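Local coordinates for protein cerato-platanin 1 (Moniliophthora perniciosa, PDB 3SUJ) that is a secreted cerato-platanin of unknown function that binds zinc ions and folds as a double-psi beta barrel, at residues Ser6-Asp12 / Thr91-Met97; Ser62-Tyr68 / Val113-Asp119; Ile78-Ala82 / Val118-Cys123. All coordinates share one frame; numbering follows the deposited sequence.

Interaction 1. Residues Ser6-Asp12 / Thr91-Met97; sequences SYDEAYD and TASKQAM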
# COMPACT_ATOMS: atom_id res chain seq x y z
N SER A 6 -1.37 7.79 4.36
CA SER A 6 -0.77 7.71 5.71
C SER A 6 0.17 6.56 5.73
O SER A 6 0.32 5.86 4.70
CB SER A 6 -1.86 7.48 6.73
OG SER A 6 -2.74 8.64 6.67
N TYR A 7 0.83 6.30 6.86
CA TYR A 7 1.70 5.12 6.93
C TYR A 7 1.42 4.33 8.20
O TYR A 7 0.84 4.88 9.17
CB TYR A 7 3.15 5.47 6.81
CG TYR A 7 3.81 6.07 7.98
CD1 TYR A 7 3.80 7.42 8.16
CD2 TYR A 7 4.50 5.26 8.90
CE1 TYR A 7 4.40 7.99 9.27
CE2 TYR A 7 5.14 5.78 9.99
CZ TYR A 7 5.09 7.13 10.18
OH TYR A 7 5.75 7.79 11.27
N ASP A 8 1.87 3.10 8.21
CA ASP A 8 1.79 2.29 9.45
C ASP A 8 2.94 1.34 9.35
O ASP A 8 3.07 0.58 8.40
CB ASP A 8 0.48 1.51 9.53
CG ASP A 8 0.23 0.98 10.90
OD1 ASP A 8 1.05 0.23 11.41
OD2 ASP A 8 -0.78 1.45 11.56
N GLU A 9 3.82 1.35 10.38
CA GLU A 9 5.00 0.46 10.43
C GLU A 9 4.68 -0.97 10.56
O GLU A 9 5.57 -1.78 10.31
CB GLU A 9 5.95 0.93 11.55
CG GLU A 9 6.53 2.25 11.20
CD GLU A 9 7.69 2.69 12.12
OE1 GLU A 9 8.77 2.23 11.88
OE2 GLU A 9 7.50 3.59 12.94
N ALA A 10 3.43 -1.34 10.80
CA ALA A 10 3.08 -2.73 10.69
C ALA A 10 3.44 -3.29 9.33
O ALA A 10 3.79 -4.43 9.19
CB ALA A 10 1.63 -2.98 10.99
N TYR A 11 3.31 -2.46 8.27
CA TYR A 11 3.54 -2.96 6.88
C TYR A 11 5.02 -3.09 6.59
O TYR A 11 5.38 -3.64 5.56
CB TYR A 11 2.79 -2.09 5.88
CG TYR A 11 1.27 -2.02 6.08
CD1 TYR A 11 0.47 -3.22 6.03
CD2 TYR A 11 0.64 -0.83 6.24
CE1 TYR A 11 -0.85 -3.22 6.18
CE2 TYR A 11 -0.69 -0.82 6.36
CZ TYR A 11 -1.43 -2.04 6.36
OH TYR A 11 -2.81 -1.85 6.49
N ASP A 12 5.90 -2.62 7.47
CA ASP A 12 7.32 -2.78 7.27
C ASP A 12 7.91 -4.10 7.75
O ASP A 12 9.10 -4.36 7.51
CB ASP A 12 8.02 -1.64 7.99
CG ASP A 12 7.70 -0.31 7.34
OD1 ASP A 12 8.47 0.19 6.50
OD2 ASP A 12 6.71 0.30 7.69
N THR A 91 -2.96 3.60 3.25
CA THR A 91 -1.99 3.56 4.37
C THR A 91 -0.88 2.64 3.91
O THR A 91 -1.10 1.40 3.85
CB THR A 91 -2.62 3.04 5.63
OG1 THR A 91 -3.72 3.85 6.00
CG2 THR A 91 -1.58 3.07 6.75
N ALA A 92 0.33 3.15 3.68
CA ALA A 92 1.45 2.33 3.20
C ALA A 92 2.43 2.06 4.30
O ALA A 92 2.30 2.56 5.42
CB ALA A 92 2.13 3.02 2.04
N SER A 93 3.42 1.23 4.02
CA SER A 93 4.57 1.11 4.89
C SER A 93 5.20 2.45 5.12
O SER A 93 5.16 3.34 4.25
CB SER A 93 5.61 0.07 4.41
OG SER A 93 6.48 0.50 3.20
N LYS A 94 5.98 2.59 6.25
CA LYS A 94 6.80 3.78 6.42
C LYS A 94 7.86 3.86 5.31
O LYS A 94 8.09 4.97 4.84
CB LYS A 94 7.45 3.81 7.82
CG LYS A 94 8.11 5.12 8.09
CD LYS A 94 8.73 5.08 9.49
CE LYS A 94 9.45 6.37 9.71
NZ LYS A 94 10.80 6.40 9.06
N GLN A 95 8.48 2.76 4.97
CA GLN A 95 9.50 2.81 3.91
C GLN A 95 8.88 3.37 2.60
O GLN A 95 9.51 4.17 1.92
CB GLN A 95 10.08 1.46 3.67
CG GLN A 95 11.14 1.04 4.70
CD GLN A 95 11.43 -0.38 4.62
OE1 GLN A 95 12.40 -0.77 3.86
NE2 GLN A 95 10.63 -1.21 5.28
N ALA A 96 7.69 2.93 2.24
CA ALA A 96 7.07 3.42 1.02
C ALA A 96 6.78 4.90 1.11
O ALA A 96 7.04 5.65 0.16
CB ALA A 96 5.85 2.63 0.81
N MET A 97 6.25 5.37 2.26
CA MET A 97 5.93 6.76 2.36
C MET A 97 7.21 7.63 2.44
O MET A 97 7.20 8.74 1.92
CB MET A 97 4.97 7.03 3.54
CG MET A 97 4.49 8.50 3.53
SD MET A 97 3.11 8.69 4.67
CE MET A 97 2.88 10.44 4.67
O HOH W 1 11.32 -3.95 5.90
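The methylene chain of Lys94 runs alongside the ring of Tyr7, both side chains heading the same way. Lys94 CB lies 3.5 Å from Tyr7 CD2, and CG and CD continue past CE2. Tyr7 CG is placed between its own backbone N and carbonyl carbon (chi1 76°), which lays the ring beside this chain; Glu9 CG meets the ring edge in plane. The ammonium end of Lys94 continues to a salt bridge with Asp98. Met97 crosses the Tyr7 side chain at about a right angle and brings SD to 3.8 Å from CD1, an oblique Met-aromatic contact. Thr91 contributes mainly its methyl: CG2 packs 3.6 Å from Tyr7 C and touches Asp8 CB, while its hydroxyl bonds to Ser86. Parallel strand pairing underlies these contacts, with Ala92 N donating to Ser6 O and Asp8 N to Ala92 O. Beyond the strand, Asp12 grips the start of a helix. Its OD2 takes Lys94 N (2.8 Å) and its OD1 takes Gln95 N (3.0 Å), both through syn lone pairs, and Gln95 NE2 reaches the anti lone pair of OD1 at 2.8 Å. The helix end is likely to favour this carboxylate's negative charge. Strand 3-7 is flanked by strands 90-92 and 111-118; Tyr7 and Met97 both touch Ala105 of helix 105-108, and Ala92 and Ala96 face strand 76-83.

Interaction 2. Residues Ser62-Tyr68 / Val113-Asp119; sequences SCYQLTY and VDVRKVD. With ZN (zinc ion), chain D.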
# COMPACT_ATOMS: atom_id res chain seq x y z
N SER A 62 -4.48 -5.55 -5.83
CA SER A 62 -4.34 -4.57 -6.92
C SER A 62 -3.16 -3.66 -6.64
O SER A 62 -2.72 -3.48 -5.49
CB SER A 62 -5.60 -3.67 -6.98
OG SER A 62 -6.70 -4.25 -7.59
N CYS A 63 -2.65 -3.08 -7.70
CA CYS A 63 -1.50 -2.20 -7.69
C CYS A 63 -1.92 -0.79 -7.91
O CYS A 63 -2.57 -0.45 -8.96
CB CYS A 63 -0.56 -2.65 -8.80
SG CYS A 63 1.01 -1.70 -8.86
N TYR A 64 -1.57 0.12 -7.02
CA TYR A 64 -1.96 1.53 -7.10
C TYR A 64 -0.74 2.38 -7.27
O TYR A 64 0.21 2.30 -6.42
CB TYR A 64 -2.74 1.96 -5.83
CG TYR A 64 -4.06 1.30 -5.74
CD1 TYR A 64 -5.19 1.92 -6.28
CD2 TYR A 64 -4.25 0.10 -5.09
CE1 TYR A 64 -6.46 1.35 -6.21
CE2 TYR A 64 -5.54 -0.47 -5.01
CZ TYR A 64 -6.61 0.18 -5.51
OH TYR A 64 -7.86 -0.43 -5.40
N GLN A 65 -0.74 3.24 -8.26
CA GLN A 65 0.26 4.26 -8.39
C GLN A 65 -0.15 5.48 -7.62
O GLN A 65 -1.24 6.04 -7.83
CB GLN A 65 0.37 4.62 -9.85
CG GLN A 65 1.44 5.73 -10.12
CD GLN A 65 1.39 6.19 -11.57
OE1 GLN A 65 0.27 6.46 -12.07
NE2 GLN A 65 2.49 6.23 -12.27
N LEU A 66 0.68 5.86 -6.67
CA LEU A 66 0.43 7.01 -5.81
C LEU A 66 1.48 8.05 -6.08
O LEU A 66 2.65 7.77 -5.96
CB LEU A 66 0.46 6.61 -4.33
CG LEU A 66 -0.43 5.44 -3.95
CD1 LEU A 66 -0.26 5.07 -2.44
CD2 LEU A 66 -1.87 5.72 -4.18
N THR A 67 1.03 9.24 -6.45
CA THR A 67 1.94 10.30 -6.87
C THR A 67 1.81 11.48 -5.95
O THR A 67 0.73 11.99 -5.68
CB THR A 67 1.67 10.75 -8.35
OG1 THR A 67 1.83 9.56 -9.18
CG2 THR A 67 2.70 11.80 -8.76
N TYR A 68 2.99 11.84 -5.46
CA TYR A 68 3.11 13.00 -4.50
C TYR A 68 3.83 14.10 -5.18
O TYR A 68 4.91 13.90 -5.73
CB TYR A 68 3.86 12.58 -3.23
CG TYR A 68 4.03 13.69 -2.22
CD1 TYR A 68 2.94 14.28 -1.62
CD2 TYR A 68 5.29 14.14 -1.92
CE1 TYR A 68 3.12 15.33 -0.65
CE2 TYR A 68 5.48 15.19 -0.94
CZ TYR A 68 4.38 15.71 -0.41
OH TYR A 68 4.52 16.71 0.57
N VAL A 113 -2.21 12.61 -2.24
CA VAL A 113 -1.60 12.04 -3.45
C VAL A 113 -2.63 11.91 -4.55
O VAL A 113 -3.82 11.79 -4.30
CB VAL A 113 -0.99 10.64 -3.15
CG1 VAL A 113 0.18 10.73 -2.17
CG2 VAL A 113 -2.04 9.68 -2.66
N ASP A 114 -2.12 11.85 -5.78
CA ASP A 114 -3.00 11.35 -6.89
C ASP A 114 -2.90 9.87 -6.98
O ASP A 114 -1.83 9.32 -6.79
CB ASP A 114 -2.51 11.98 -8.23
CG ASP A 114 -3.07 13.30 -8.40
OD1 ASP A 114 -4.27 13.36 -8.73
OD2 ASP A 114 -2.38 14.27 -8.12
N VAL A 115 -3.97 9.15 -7.27
CA VAL A 115 -4.00 7.71 -7.31
C VAL A 115 -4.53 7.25 -8.66
O VAL A 115 -5.60 7.80 -9.11
CB VAL A 115 -4.84 7.17 -6.17
CG1 VAL A 115 -6.21 7.77 -6.09
CG2 VAL A 115 -4.94 5.63 -6.23
N ARG A 116 -3.93 6.21 -9.20
CA ARG A 116 -4.49 5.53 -10.34
C ARG A 116 -4.26 4.06 -10.10
O ARG A 116 -3.12 3.68 -9.72
CB ARG A 116 -3.63 5.99 -11.52
CG ARG A 116 -3.99 5.81 -12.94
CD ARG A 116 -3.40 7.18 -13.35
NE ARG A 116 -4.31 8.00 -14.08
CZ ARG A 116 -4.08 8.25 -15.35
NH1 ARG A 116 -3.00 7.73 -15.94
NH2 ARG A 116 -4.98 8.88 -15.99
N LYS A 117 -5.21 3.20 -10.34
CA LYS A 117 -4.94 1.75 -10.41
C LYS A 117 -4.20 1.44 -11.69
O LYS A 117 -4.58 1.99 -12.75
CB LYS A 117 -6.22 0.96 -10.36
CG LYS A 117 -5.77 -0.55 -10.16
CD LYS A 117 -6.88 -1.53 -10.05
CE LYS A 117 -7.76 -1.38 -8.71
NZ LYS A 117 -8.71 -2.41 -8.74
N VAL A 118 -3.08 0.74 -11.62
CA VAL A 118 -2.23 0.42 -12.78
C VAL A 118 -2.01 -1.09 -12.85
O VAL A 118 -2.38 -1.85 -11.97
CB VAL A 118 -0.87 1.18 -12.71
CG1 VAL A 118 -1.08 2.69 -12.72
CG2 VAL A 118 -0.06 0.78 -11.42
N ASP A 119 -1.45 -1.54 -13.95
CA ASP A 119 -1.16 -2.95 -14.11
C ASP A 119 -0.30 -3.43 -13.00
O ASP A 119 0.64 -2.78 -12.61
CB ASP A 119 -0.37 -3.10 -15.41
CG ASP A 119 -0.24 -4.55 -15.85
OD1 ASP A 119 -1.17 -4.98 -16.50
OD2 ASP A 119 0.72 -5.23 -15.46
ZN ZN D . -0.77 -6.70 -17.39
O HOH W 2 -3.68 -3.68 -10.27
O HOH W 3 0.41 14.50 -7.12
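Cys63 and Val118 lie near one end of an antiparallel strand pair, 63-68 with 113-118, that belongs to the double-psi beta barrel. Backbone bonds form the ladder: Gln65 and Arg116 exchange N-H and C=O in both directions, as do Thr67 and Asp114, and Val118 N donates to Cys63 O at 3.0 Å. Water bridges extend it, one joining Cys63 N to Val118 O, another joining Thr67 O to Asp114 OD2. Apolar contacts occupy both faces. On the face of Tyr64, Leu66 and Val115, the methyl Val115 CG2 lies 3.7 Å from both Tyr64 CD1 and Leu66 CD2. On the other face Val118 splits its methyls, CG2 resting 3.7 Å from Cys63 SG and CG1 lying against Gln65 CB. Lys117 crosses the Tyr64 side chain at a slant, its CE 3.4 Å from Tyr64 OH; Phe90 meets the same ring edge-to-face. Replacing Tyr64 by an alanine would probably open a gap beside Val115 and Lys117 CE and deprive Phe90 of its aromatic partner. Among polar side chains, a bend at chi3 (-67°) carries Lys117 NZ to Ser62 OG, a 3.0 Å hydrogen bond, and the ammonium group also bonds to Asn59. Next to Val118, Asp119 OD1 coordinates a zinc ion at 2.0 Å.

Interaction 3. Residues Ile78-Ala82 / Val118-Cys123; sequences IYMVA and VDFSRC. With ZN (zinc ion), chain D.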
# COMPACT_ATOMS: atom_id res chain seq x y z
N ILE A 78 5.02 6.11 -6.16
CA ILE A 78 5.30 4.73 -5.74
C ILE A 78 4.18 3.83 -6.21
O ILE A 78 3.15 4.34 -6.61
CB ILE A 78 5.41 4.60 -4.14
CG1 ILE A 78 4.16 5.11 -3.45
CG2 ILE A 78 6.71 5.32 -3.66
CD1 ILE A 78 3.94 4.72 -1.95
N TYR A 79 4.38 2.53 -6.11
CA TYR A 79 3.44 1.52 -6.67
C TYR A 79 3.15 0.59 -5.53
O TYR A 79 4.06 -0.10 -5.05
CB TYR A 79 4.07 0.81 -7.88
CG TYR A 79 4.41 1.84 -8.97
CD1 TYR A 79 3.48 2.21 -9.93
CD2 TYR A 79 5.61 2.53 -8.91
CE1 TYR A 79 3.75 3.20 -10.86
CE2 TYR A 79 5.91 3.58 -9.83
CZ TYR A 79 4.97 3.84 -10.80
OH TYR A 79 5.22 4.92 -11.68
N MET A 80 1.96 0.63 -5.02
CA MET A 80 1.63 -0.09 -3.77
C MET A 80 0.67 -1.22 -4.03
O MET A 80 -0.36 -0.99 -4.63
CB MET A 80 0.99 0.93 -2.78
CG MET A 80 0.88 0.39 -1.34
SD MET A 80 -0.30 1.19 -0.25
CE MET A 80 -1.71 0.29 -0.80
N VAL A 81 0.96 -2.40 -3.46
CA VAL A 81 0.03 -3.48 -3.48
C VAL A 81 -0.95 -3.33 -2.32
O VAL A 81 -0.48 -3.28 -1.15
CB VAL A 81 0.75 -4.86 -3.43
CG1 VAL A 81 -0.30 -6.00 -3.44
CG2 VAL A 81 1.76 -4.97 -4.61
N ALA A 82 -2.24 -3.34 -2.57
CA ALA A 82 -3.22 -3.22 -1.53
C ALA A 82 -3.64 -4.59 -1.02
O ALA A 82 -4.02 -5.50 -1.75
CB ALA A 82 -4.45 -2.56 -2.09
N VAL A 118 -3.08 0.74 -11.62
CA VAL A 118 -2.23 0.42 -12.78
C VAL A 118 -2.01 -1.09 -12.85
O VAL A 118 -2.38 -1.85 -11.97
CB VAL A 118 -0.87 1.18 -12.71
CG1 VAL A 118 -1.08 2.69 -12.72
CG2 VAL A 118 -0.06 0.78 -11.42
N ASP A 119 -1.45 -1.54 -13.95
CA ASP A 119 -1.16 -2.95 -14.11
C ASP A 119 -0.30 -3.43 -13.00
O ASP A 119 0.64 -2.78 -12.61
CB ASP A 119 -0.37 -3.10 -15.41
CG ASP A 119 -0.24 -4.55 -15.85
OD1 ASP A 119 -1.17 -4.98 -16.50
OD2 ASP A 119 0.72 -5.23 -15.46
N PHE A 120 -0.51 -4.68 -12.58
CA PHE A 120 0.20 -5.25 -11.47
C PHE A 120 1.69 -5.33 -11.75
O PHE A 120 2.51 -5.29 -10.82
CB PHE A 120 -0.36 -6.60 -11.13
CG PHE A 120 0.20 -7.12 -9.84
CD1 PHE A 120 -0.32 -6.67 -8.60
CD2 PHE A 120 1.36 -7.89 -9.82
CE1 PHE A 120 0.23 -7.05 -7.42
CE2 PHE A 120 1.95 -8.27 -8.57
CZ PHE A 120 1.35 -7.84 -7.36
N SER A 121 2.06 -5.46 -13.05
CA SER A 121 3.44 -5.46 -13.39
C SER A 121 4.22 -4.22 -12.83
O SER A 121 5.45 -4.32 -12.60
CB SER A 121 3.70 -5.46 -14.91
OG SER A 121 3.08 -4.35 -15.51
N ARG A 122 3.51 -3.09 -12.64
CA ARG A 122 4.18 -1.86 -12.19
C ARG A 122 4.62 -2.00 -10.72
O ARG A 122 5.58 -1.36 -10.26
CB ARG A 122 3.22 -0.67 -12.35
CG ARG A 122 2.63 -0.32 -13.77
CD ARG A 122 3.68 0.22 -14.68
NE ARG A 122 4.12 1.55 -14.28
CZ ARG A 122 3.46 2.64 -14.69
NH1 ARG A 122 2.32 2.59 -15.32
NH2 ARG A 122 3.93 3.81 -14.33
N CYS A 123 4.00 -2.92 -9.98
CA CYS A 123 4.37 -3.14 -8.57
C CYS A 123 5.49 -4.20 -8.49
O CYS A 123 6.07 -4.41 -7.47
CB CYS A 123 3.12 -3.63 -7.77
SG CYS A 123 2.03 -2.33 -7.19
ZN ZN D . -0.77 -6.70 -17.39
O HOH W 4 6.26 -1.52 -6.05
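Tyr79 and Arg122 are brought together by matching first torsions: in each, CG stands anti to the carbonyl carbon and beside the backbone N (chi1 -60° and -59°). Arg122 bends at chi2 and chi3, and its chain crosses that of Tyr79 at a slant. Its CB lies 3.8 Å from Tyr79 CD1, and Tyr79 CE1 sits over one face of the guanidinium, whose plane is turned 44° from that of the ring. At the far end Arg122 NH2 gives Tyr79 OH a weak, bent hydrogen bond of 3.1 Å; the same hydroxyl is also bonded to Gln65 NE2. Val118 adds its CG2 at the ring edge, 4.1 Å from Tyr79 CD1. Nearer the backbone, the sulfur of Cys123 lies against strand 76-83, 3.5 Å from Tyr79 C and 3.8 Å from Tyr79 CB. Val81 points toward the loop, and its CG2 meets Cys123 CB at 3.7 Å and Phe120 CE1 at 3.8 Å, so this one methyl touches both residues. The loop is shaped from within: Asp119 OD2 accepts Ser121 N, which makes an Asx turn, and also Ser121 OG from the opposite face of the carboxylate plane, while Arg122 N and Cys123 N bond back to Asp119 O and Phe120 O. A disulfide ties Cys123 to Cys63 on the adjoining strand. The chemistry thus implies a loop fastened covalently to strand 63-68 but held against strand 76-83 mostly by van der Waals contact, to which the one direct hydrogen bond, weak and bent, probably adds little.

How the interactions relate
From the N terminus, strand 3-7 and the turn after it wait until residues 91-97 return, and interaction 1 closes that long loop. Residues 62-68 and 78-82 both lie within it, but their partners come later: interaction 2 closes the loop from 62 to 119 and interaction 3 that from 78 to 123, so each crosses interaction 1. They also cross one another, sharing Val118 and Asp119, and are joined through neighbouring strands 63-68 and 76-83. Interaction 1 touches interaction 3 where Ala92 CB packs on Met80 SD. Together the contacts join the first strand to strand 90-92 within the sheet and bring the start of helix 94-101 and the C-terminal loop against it.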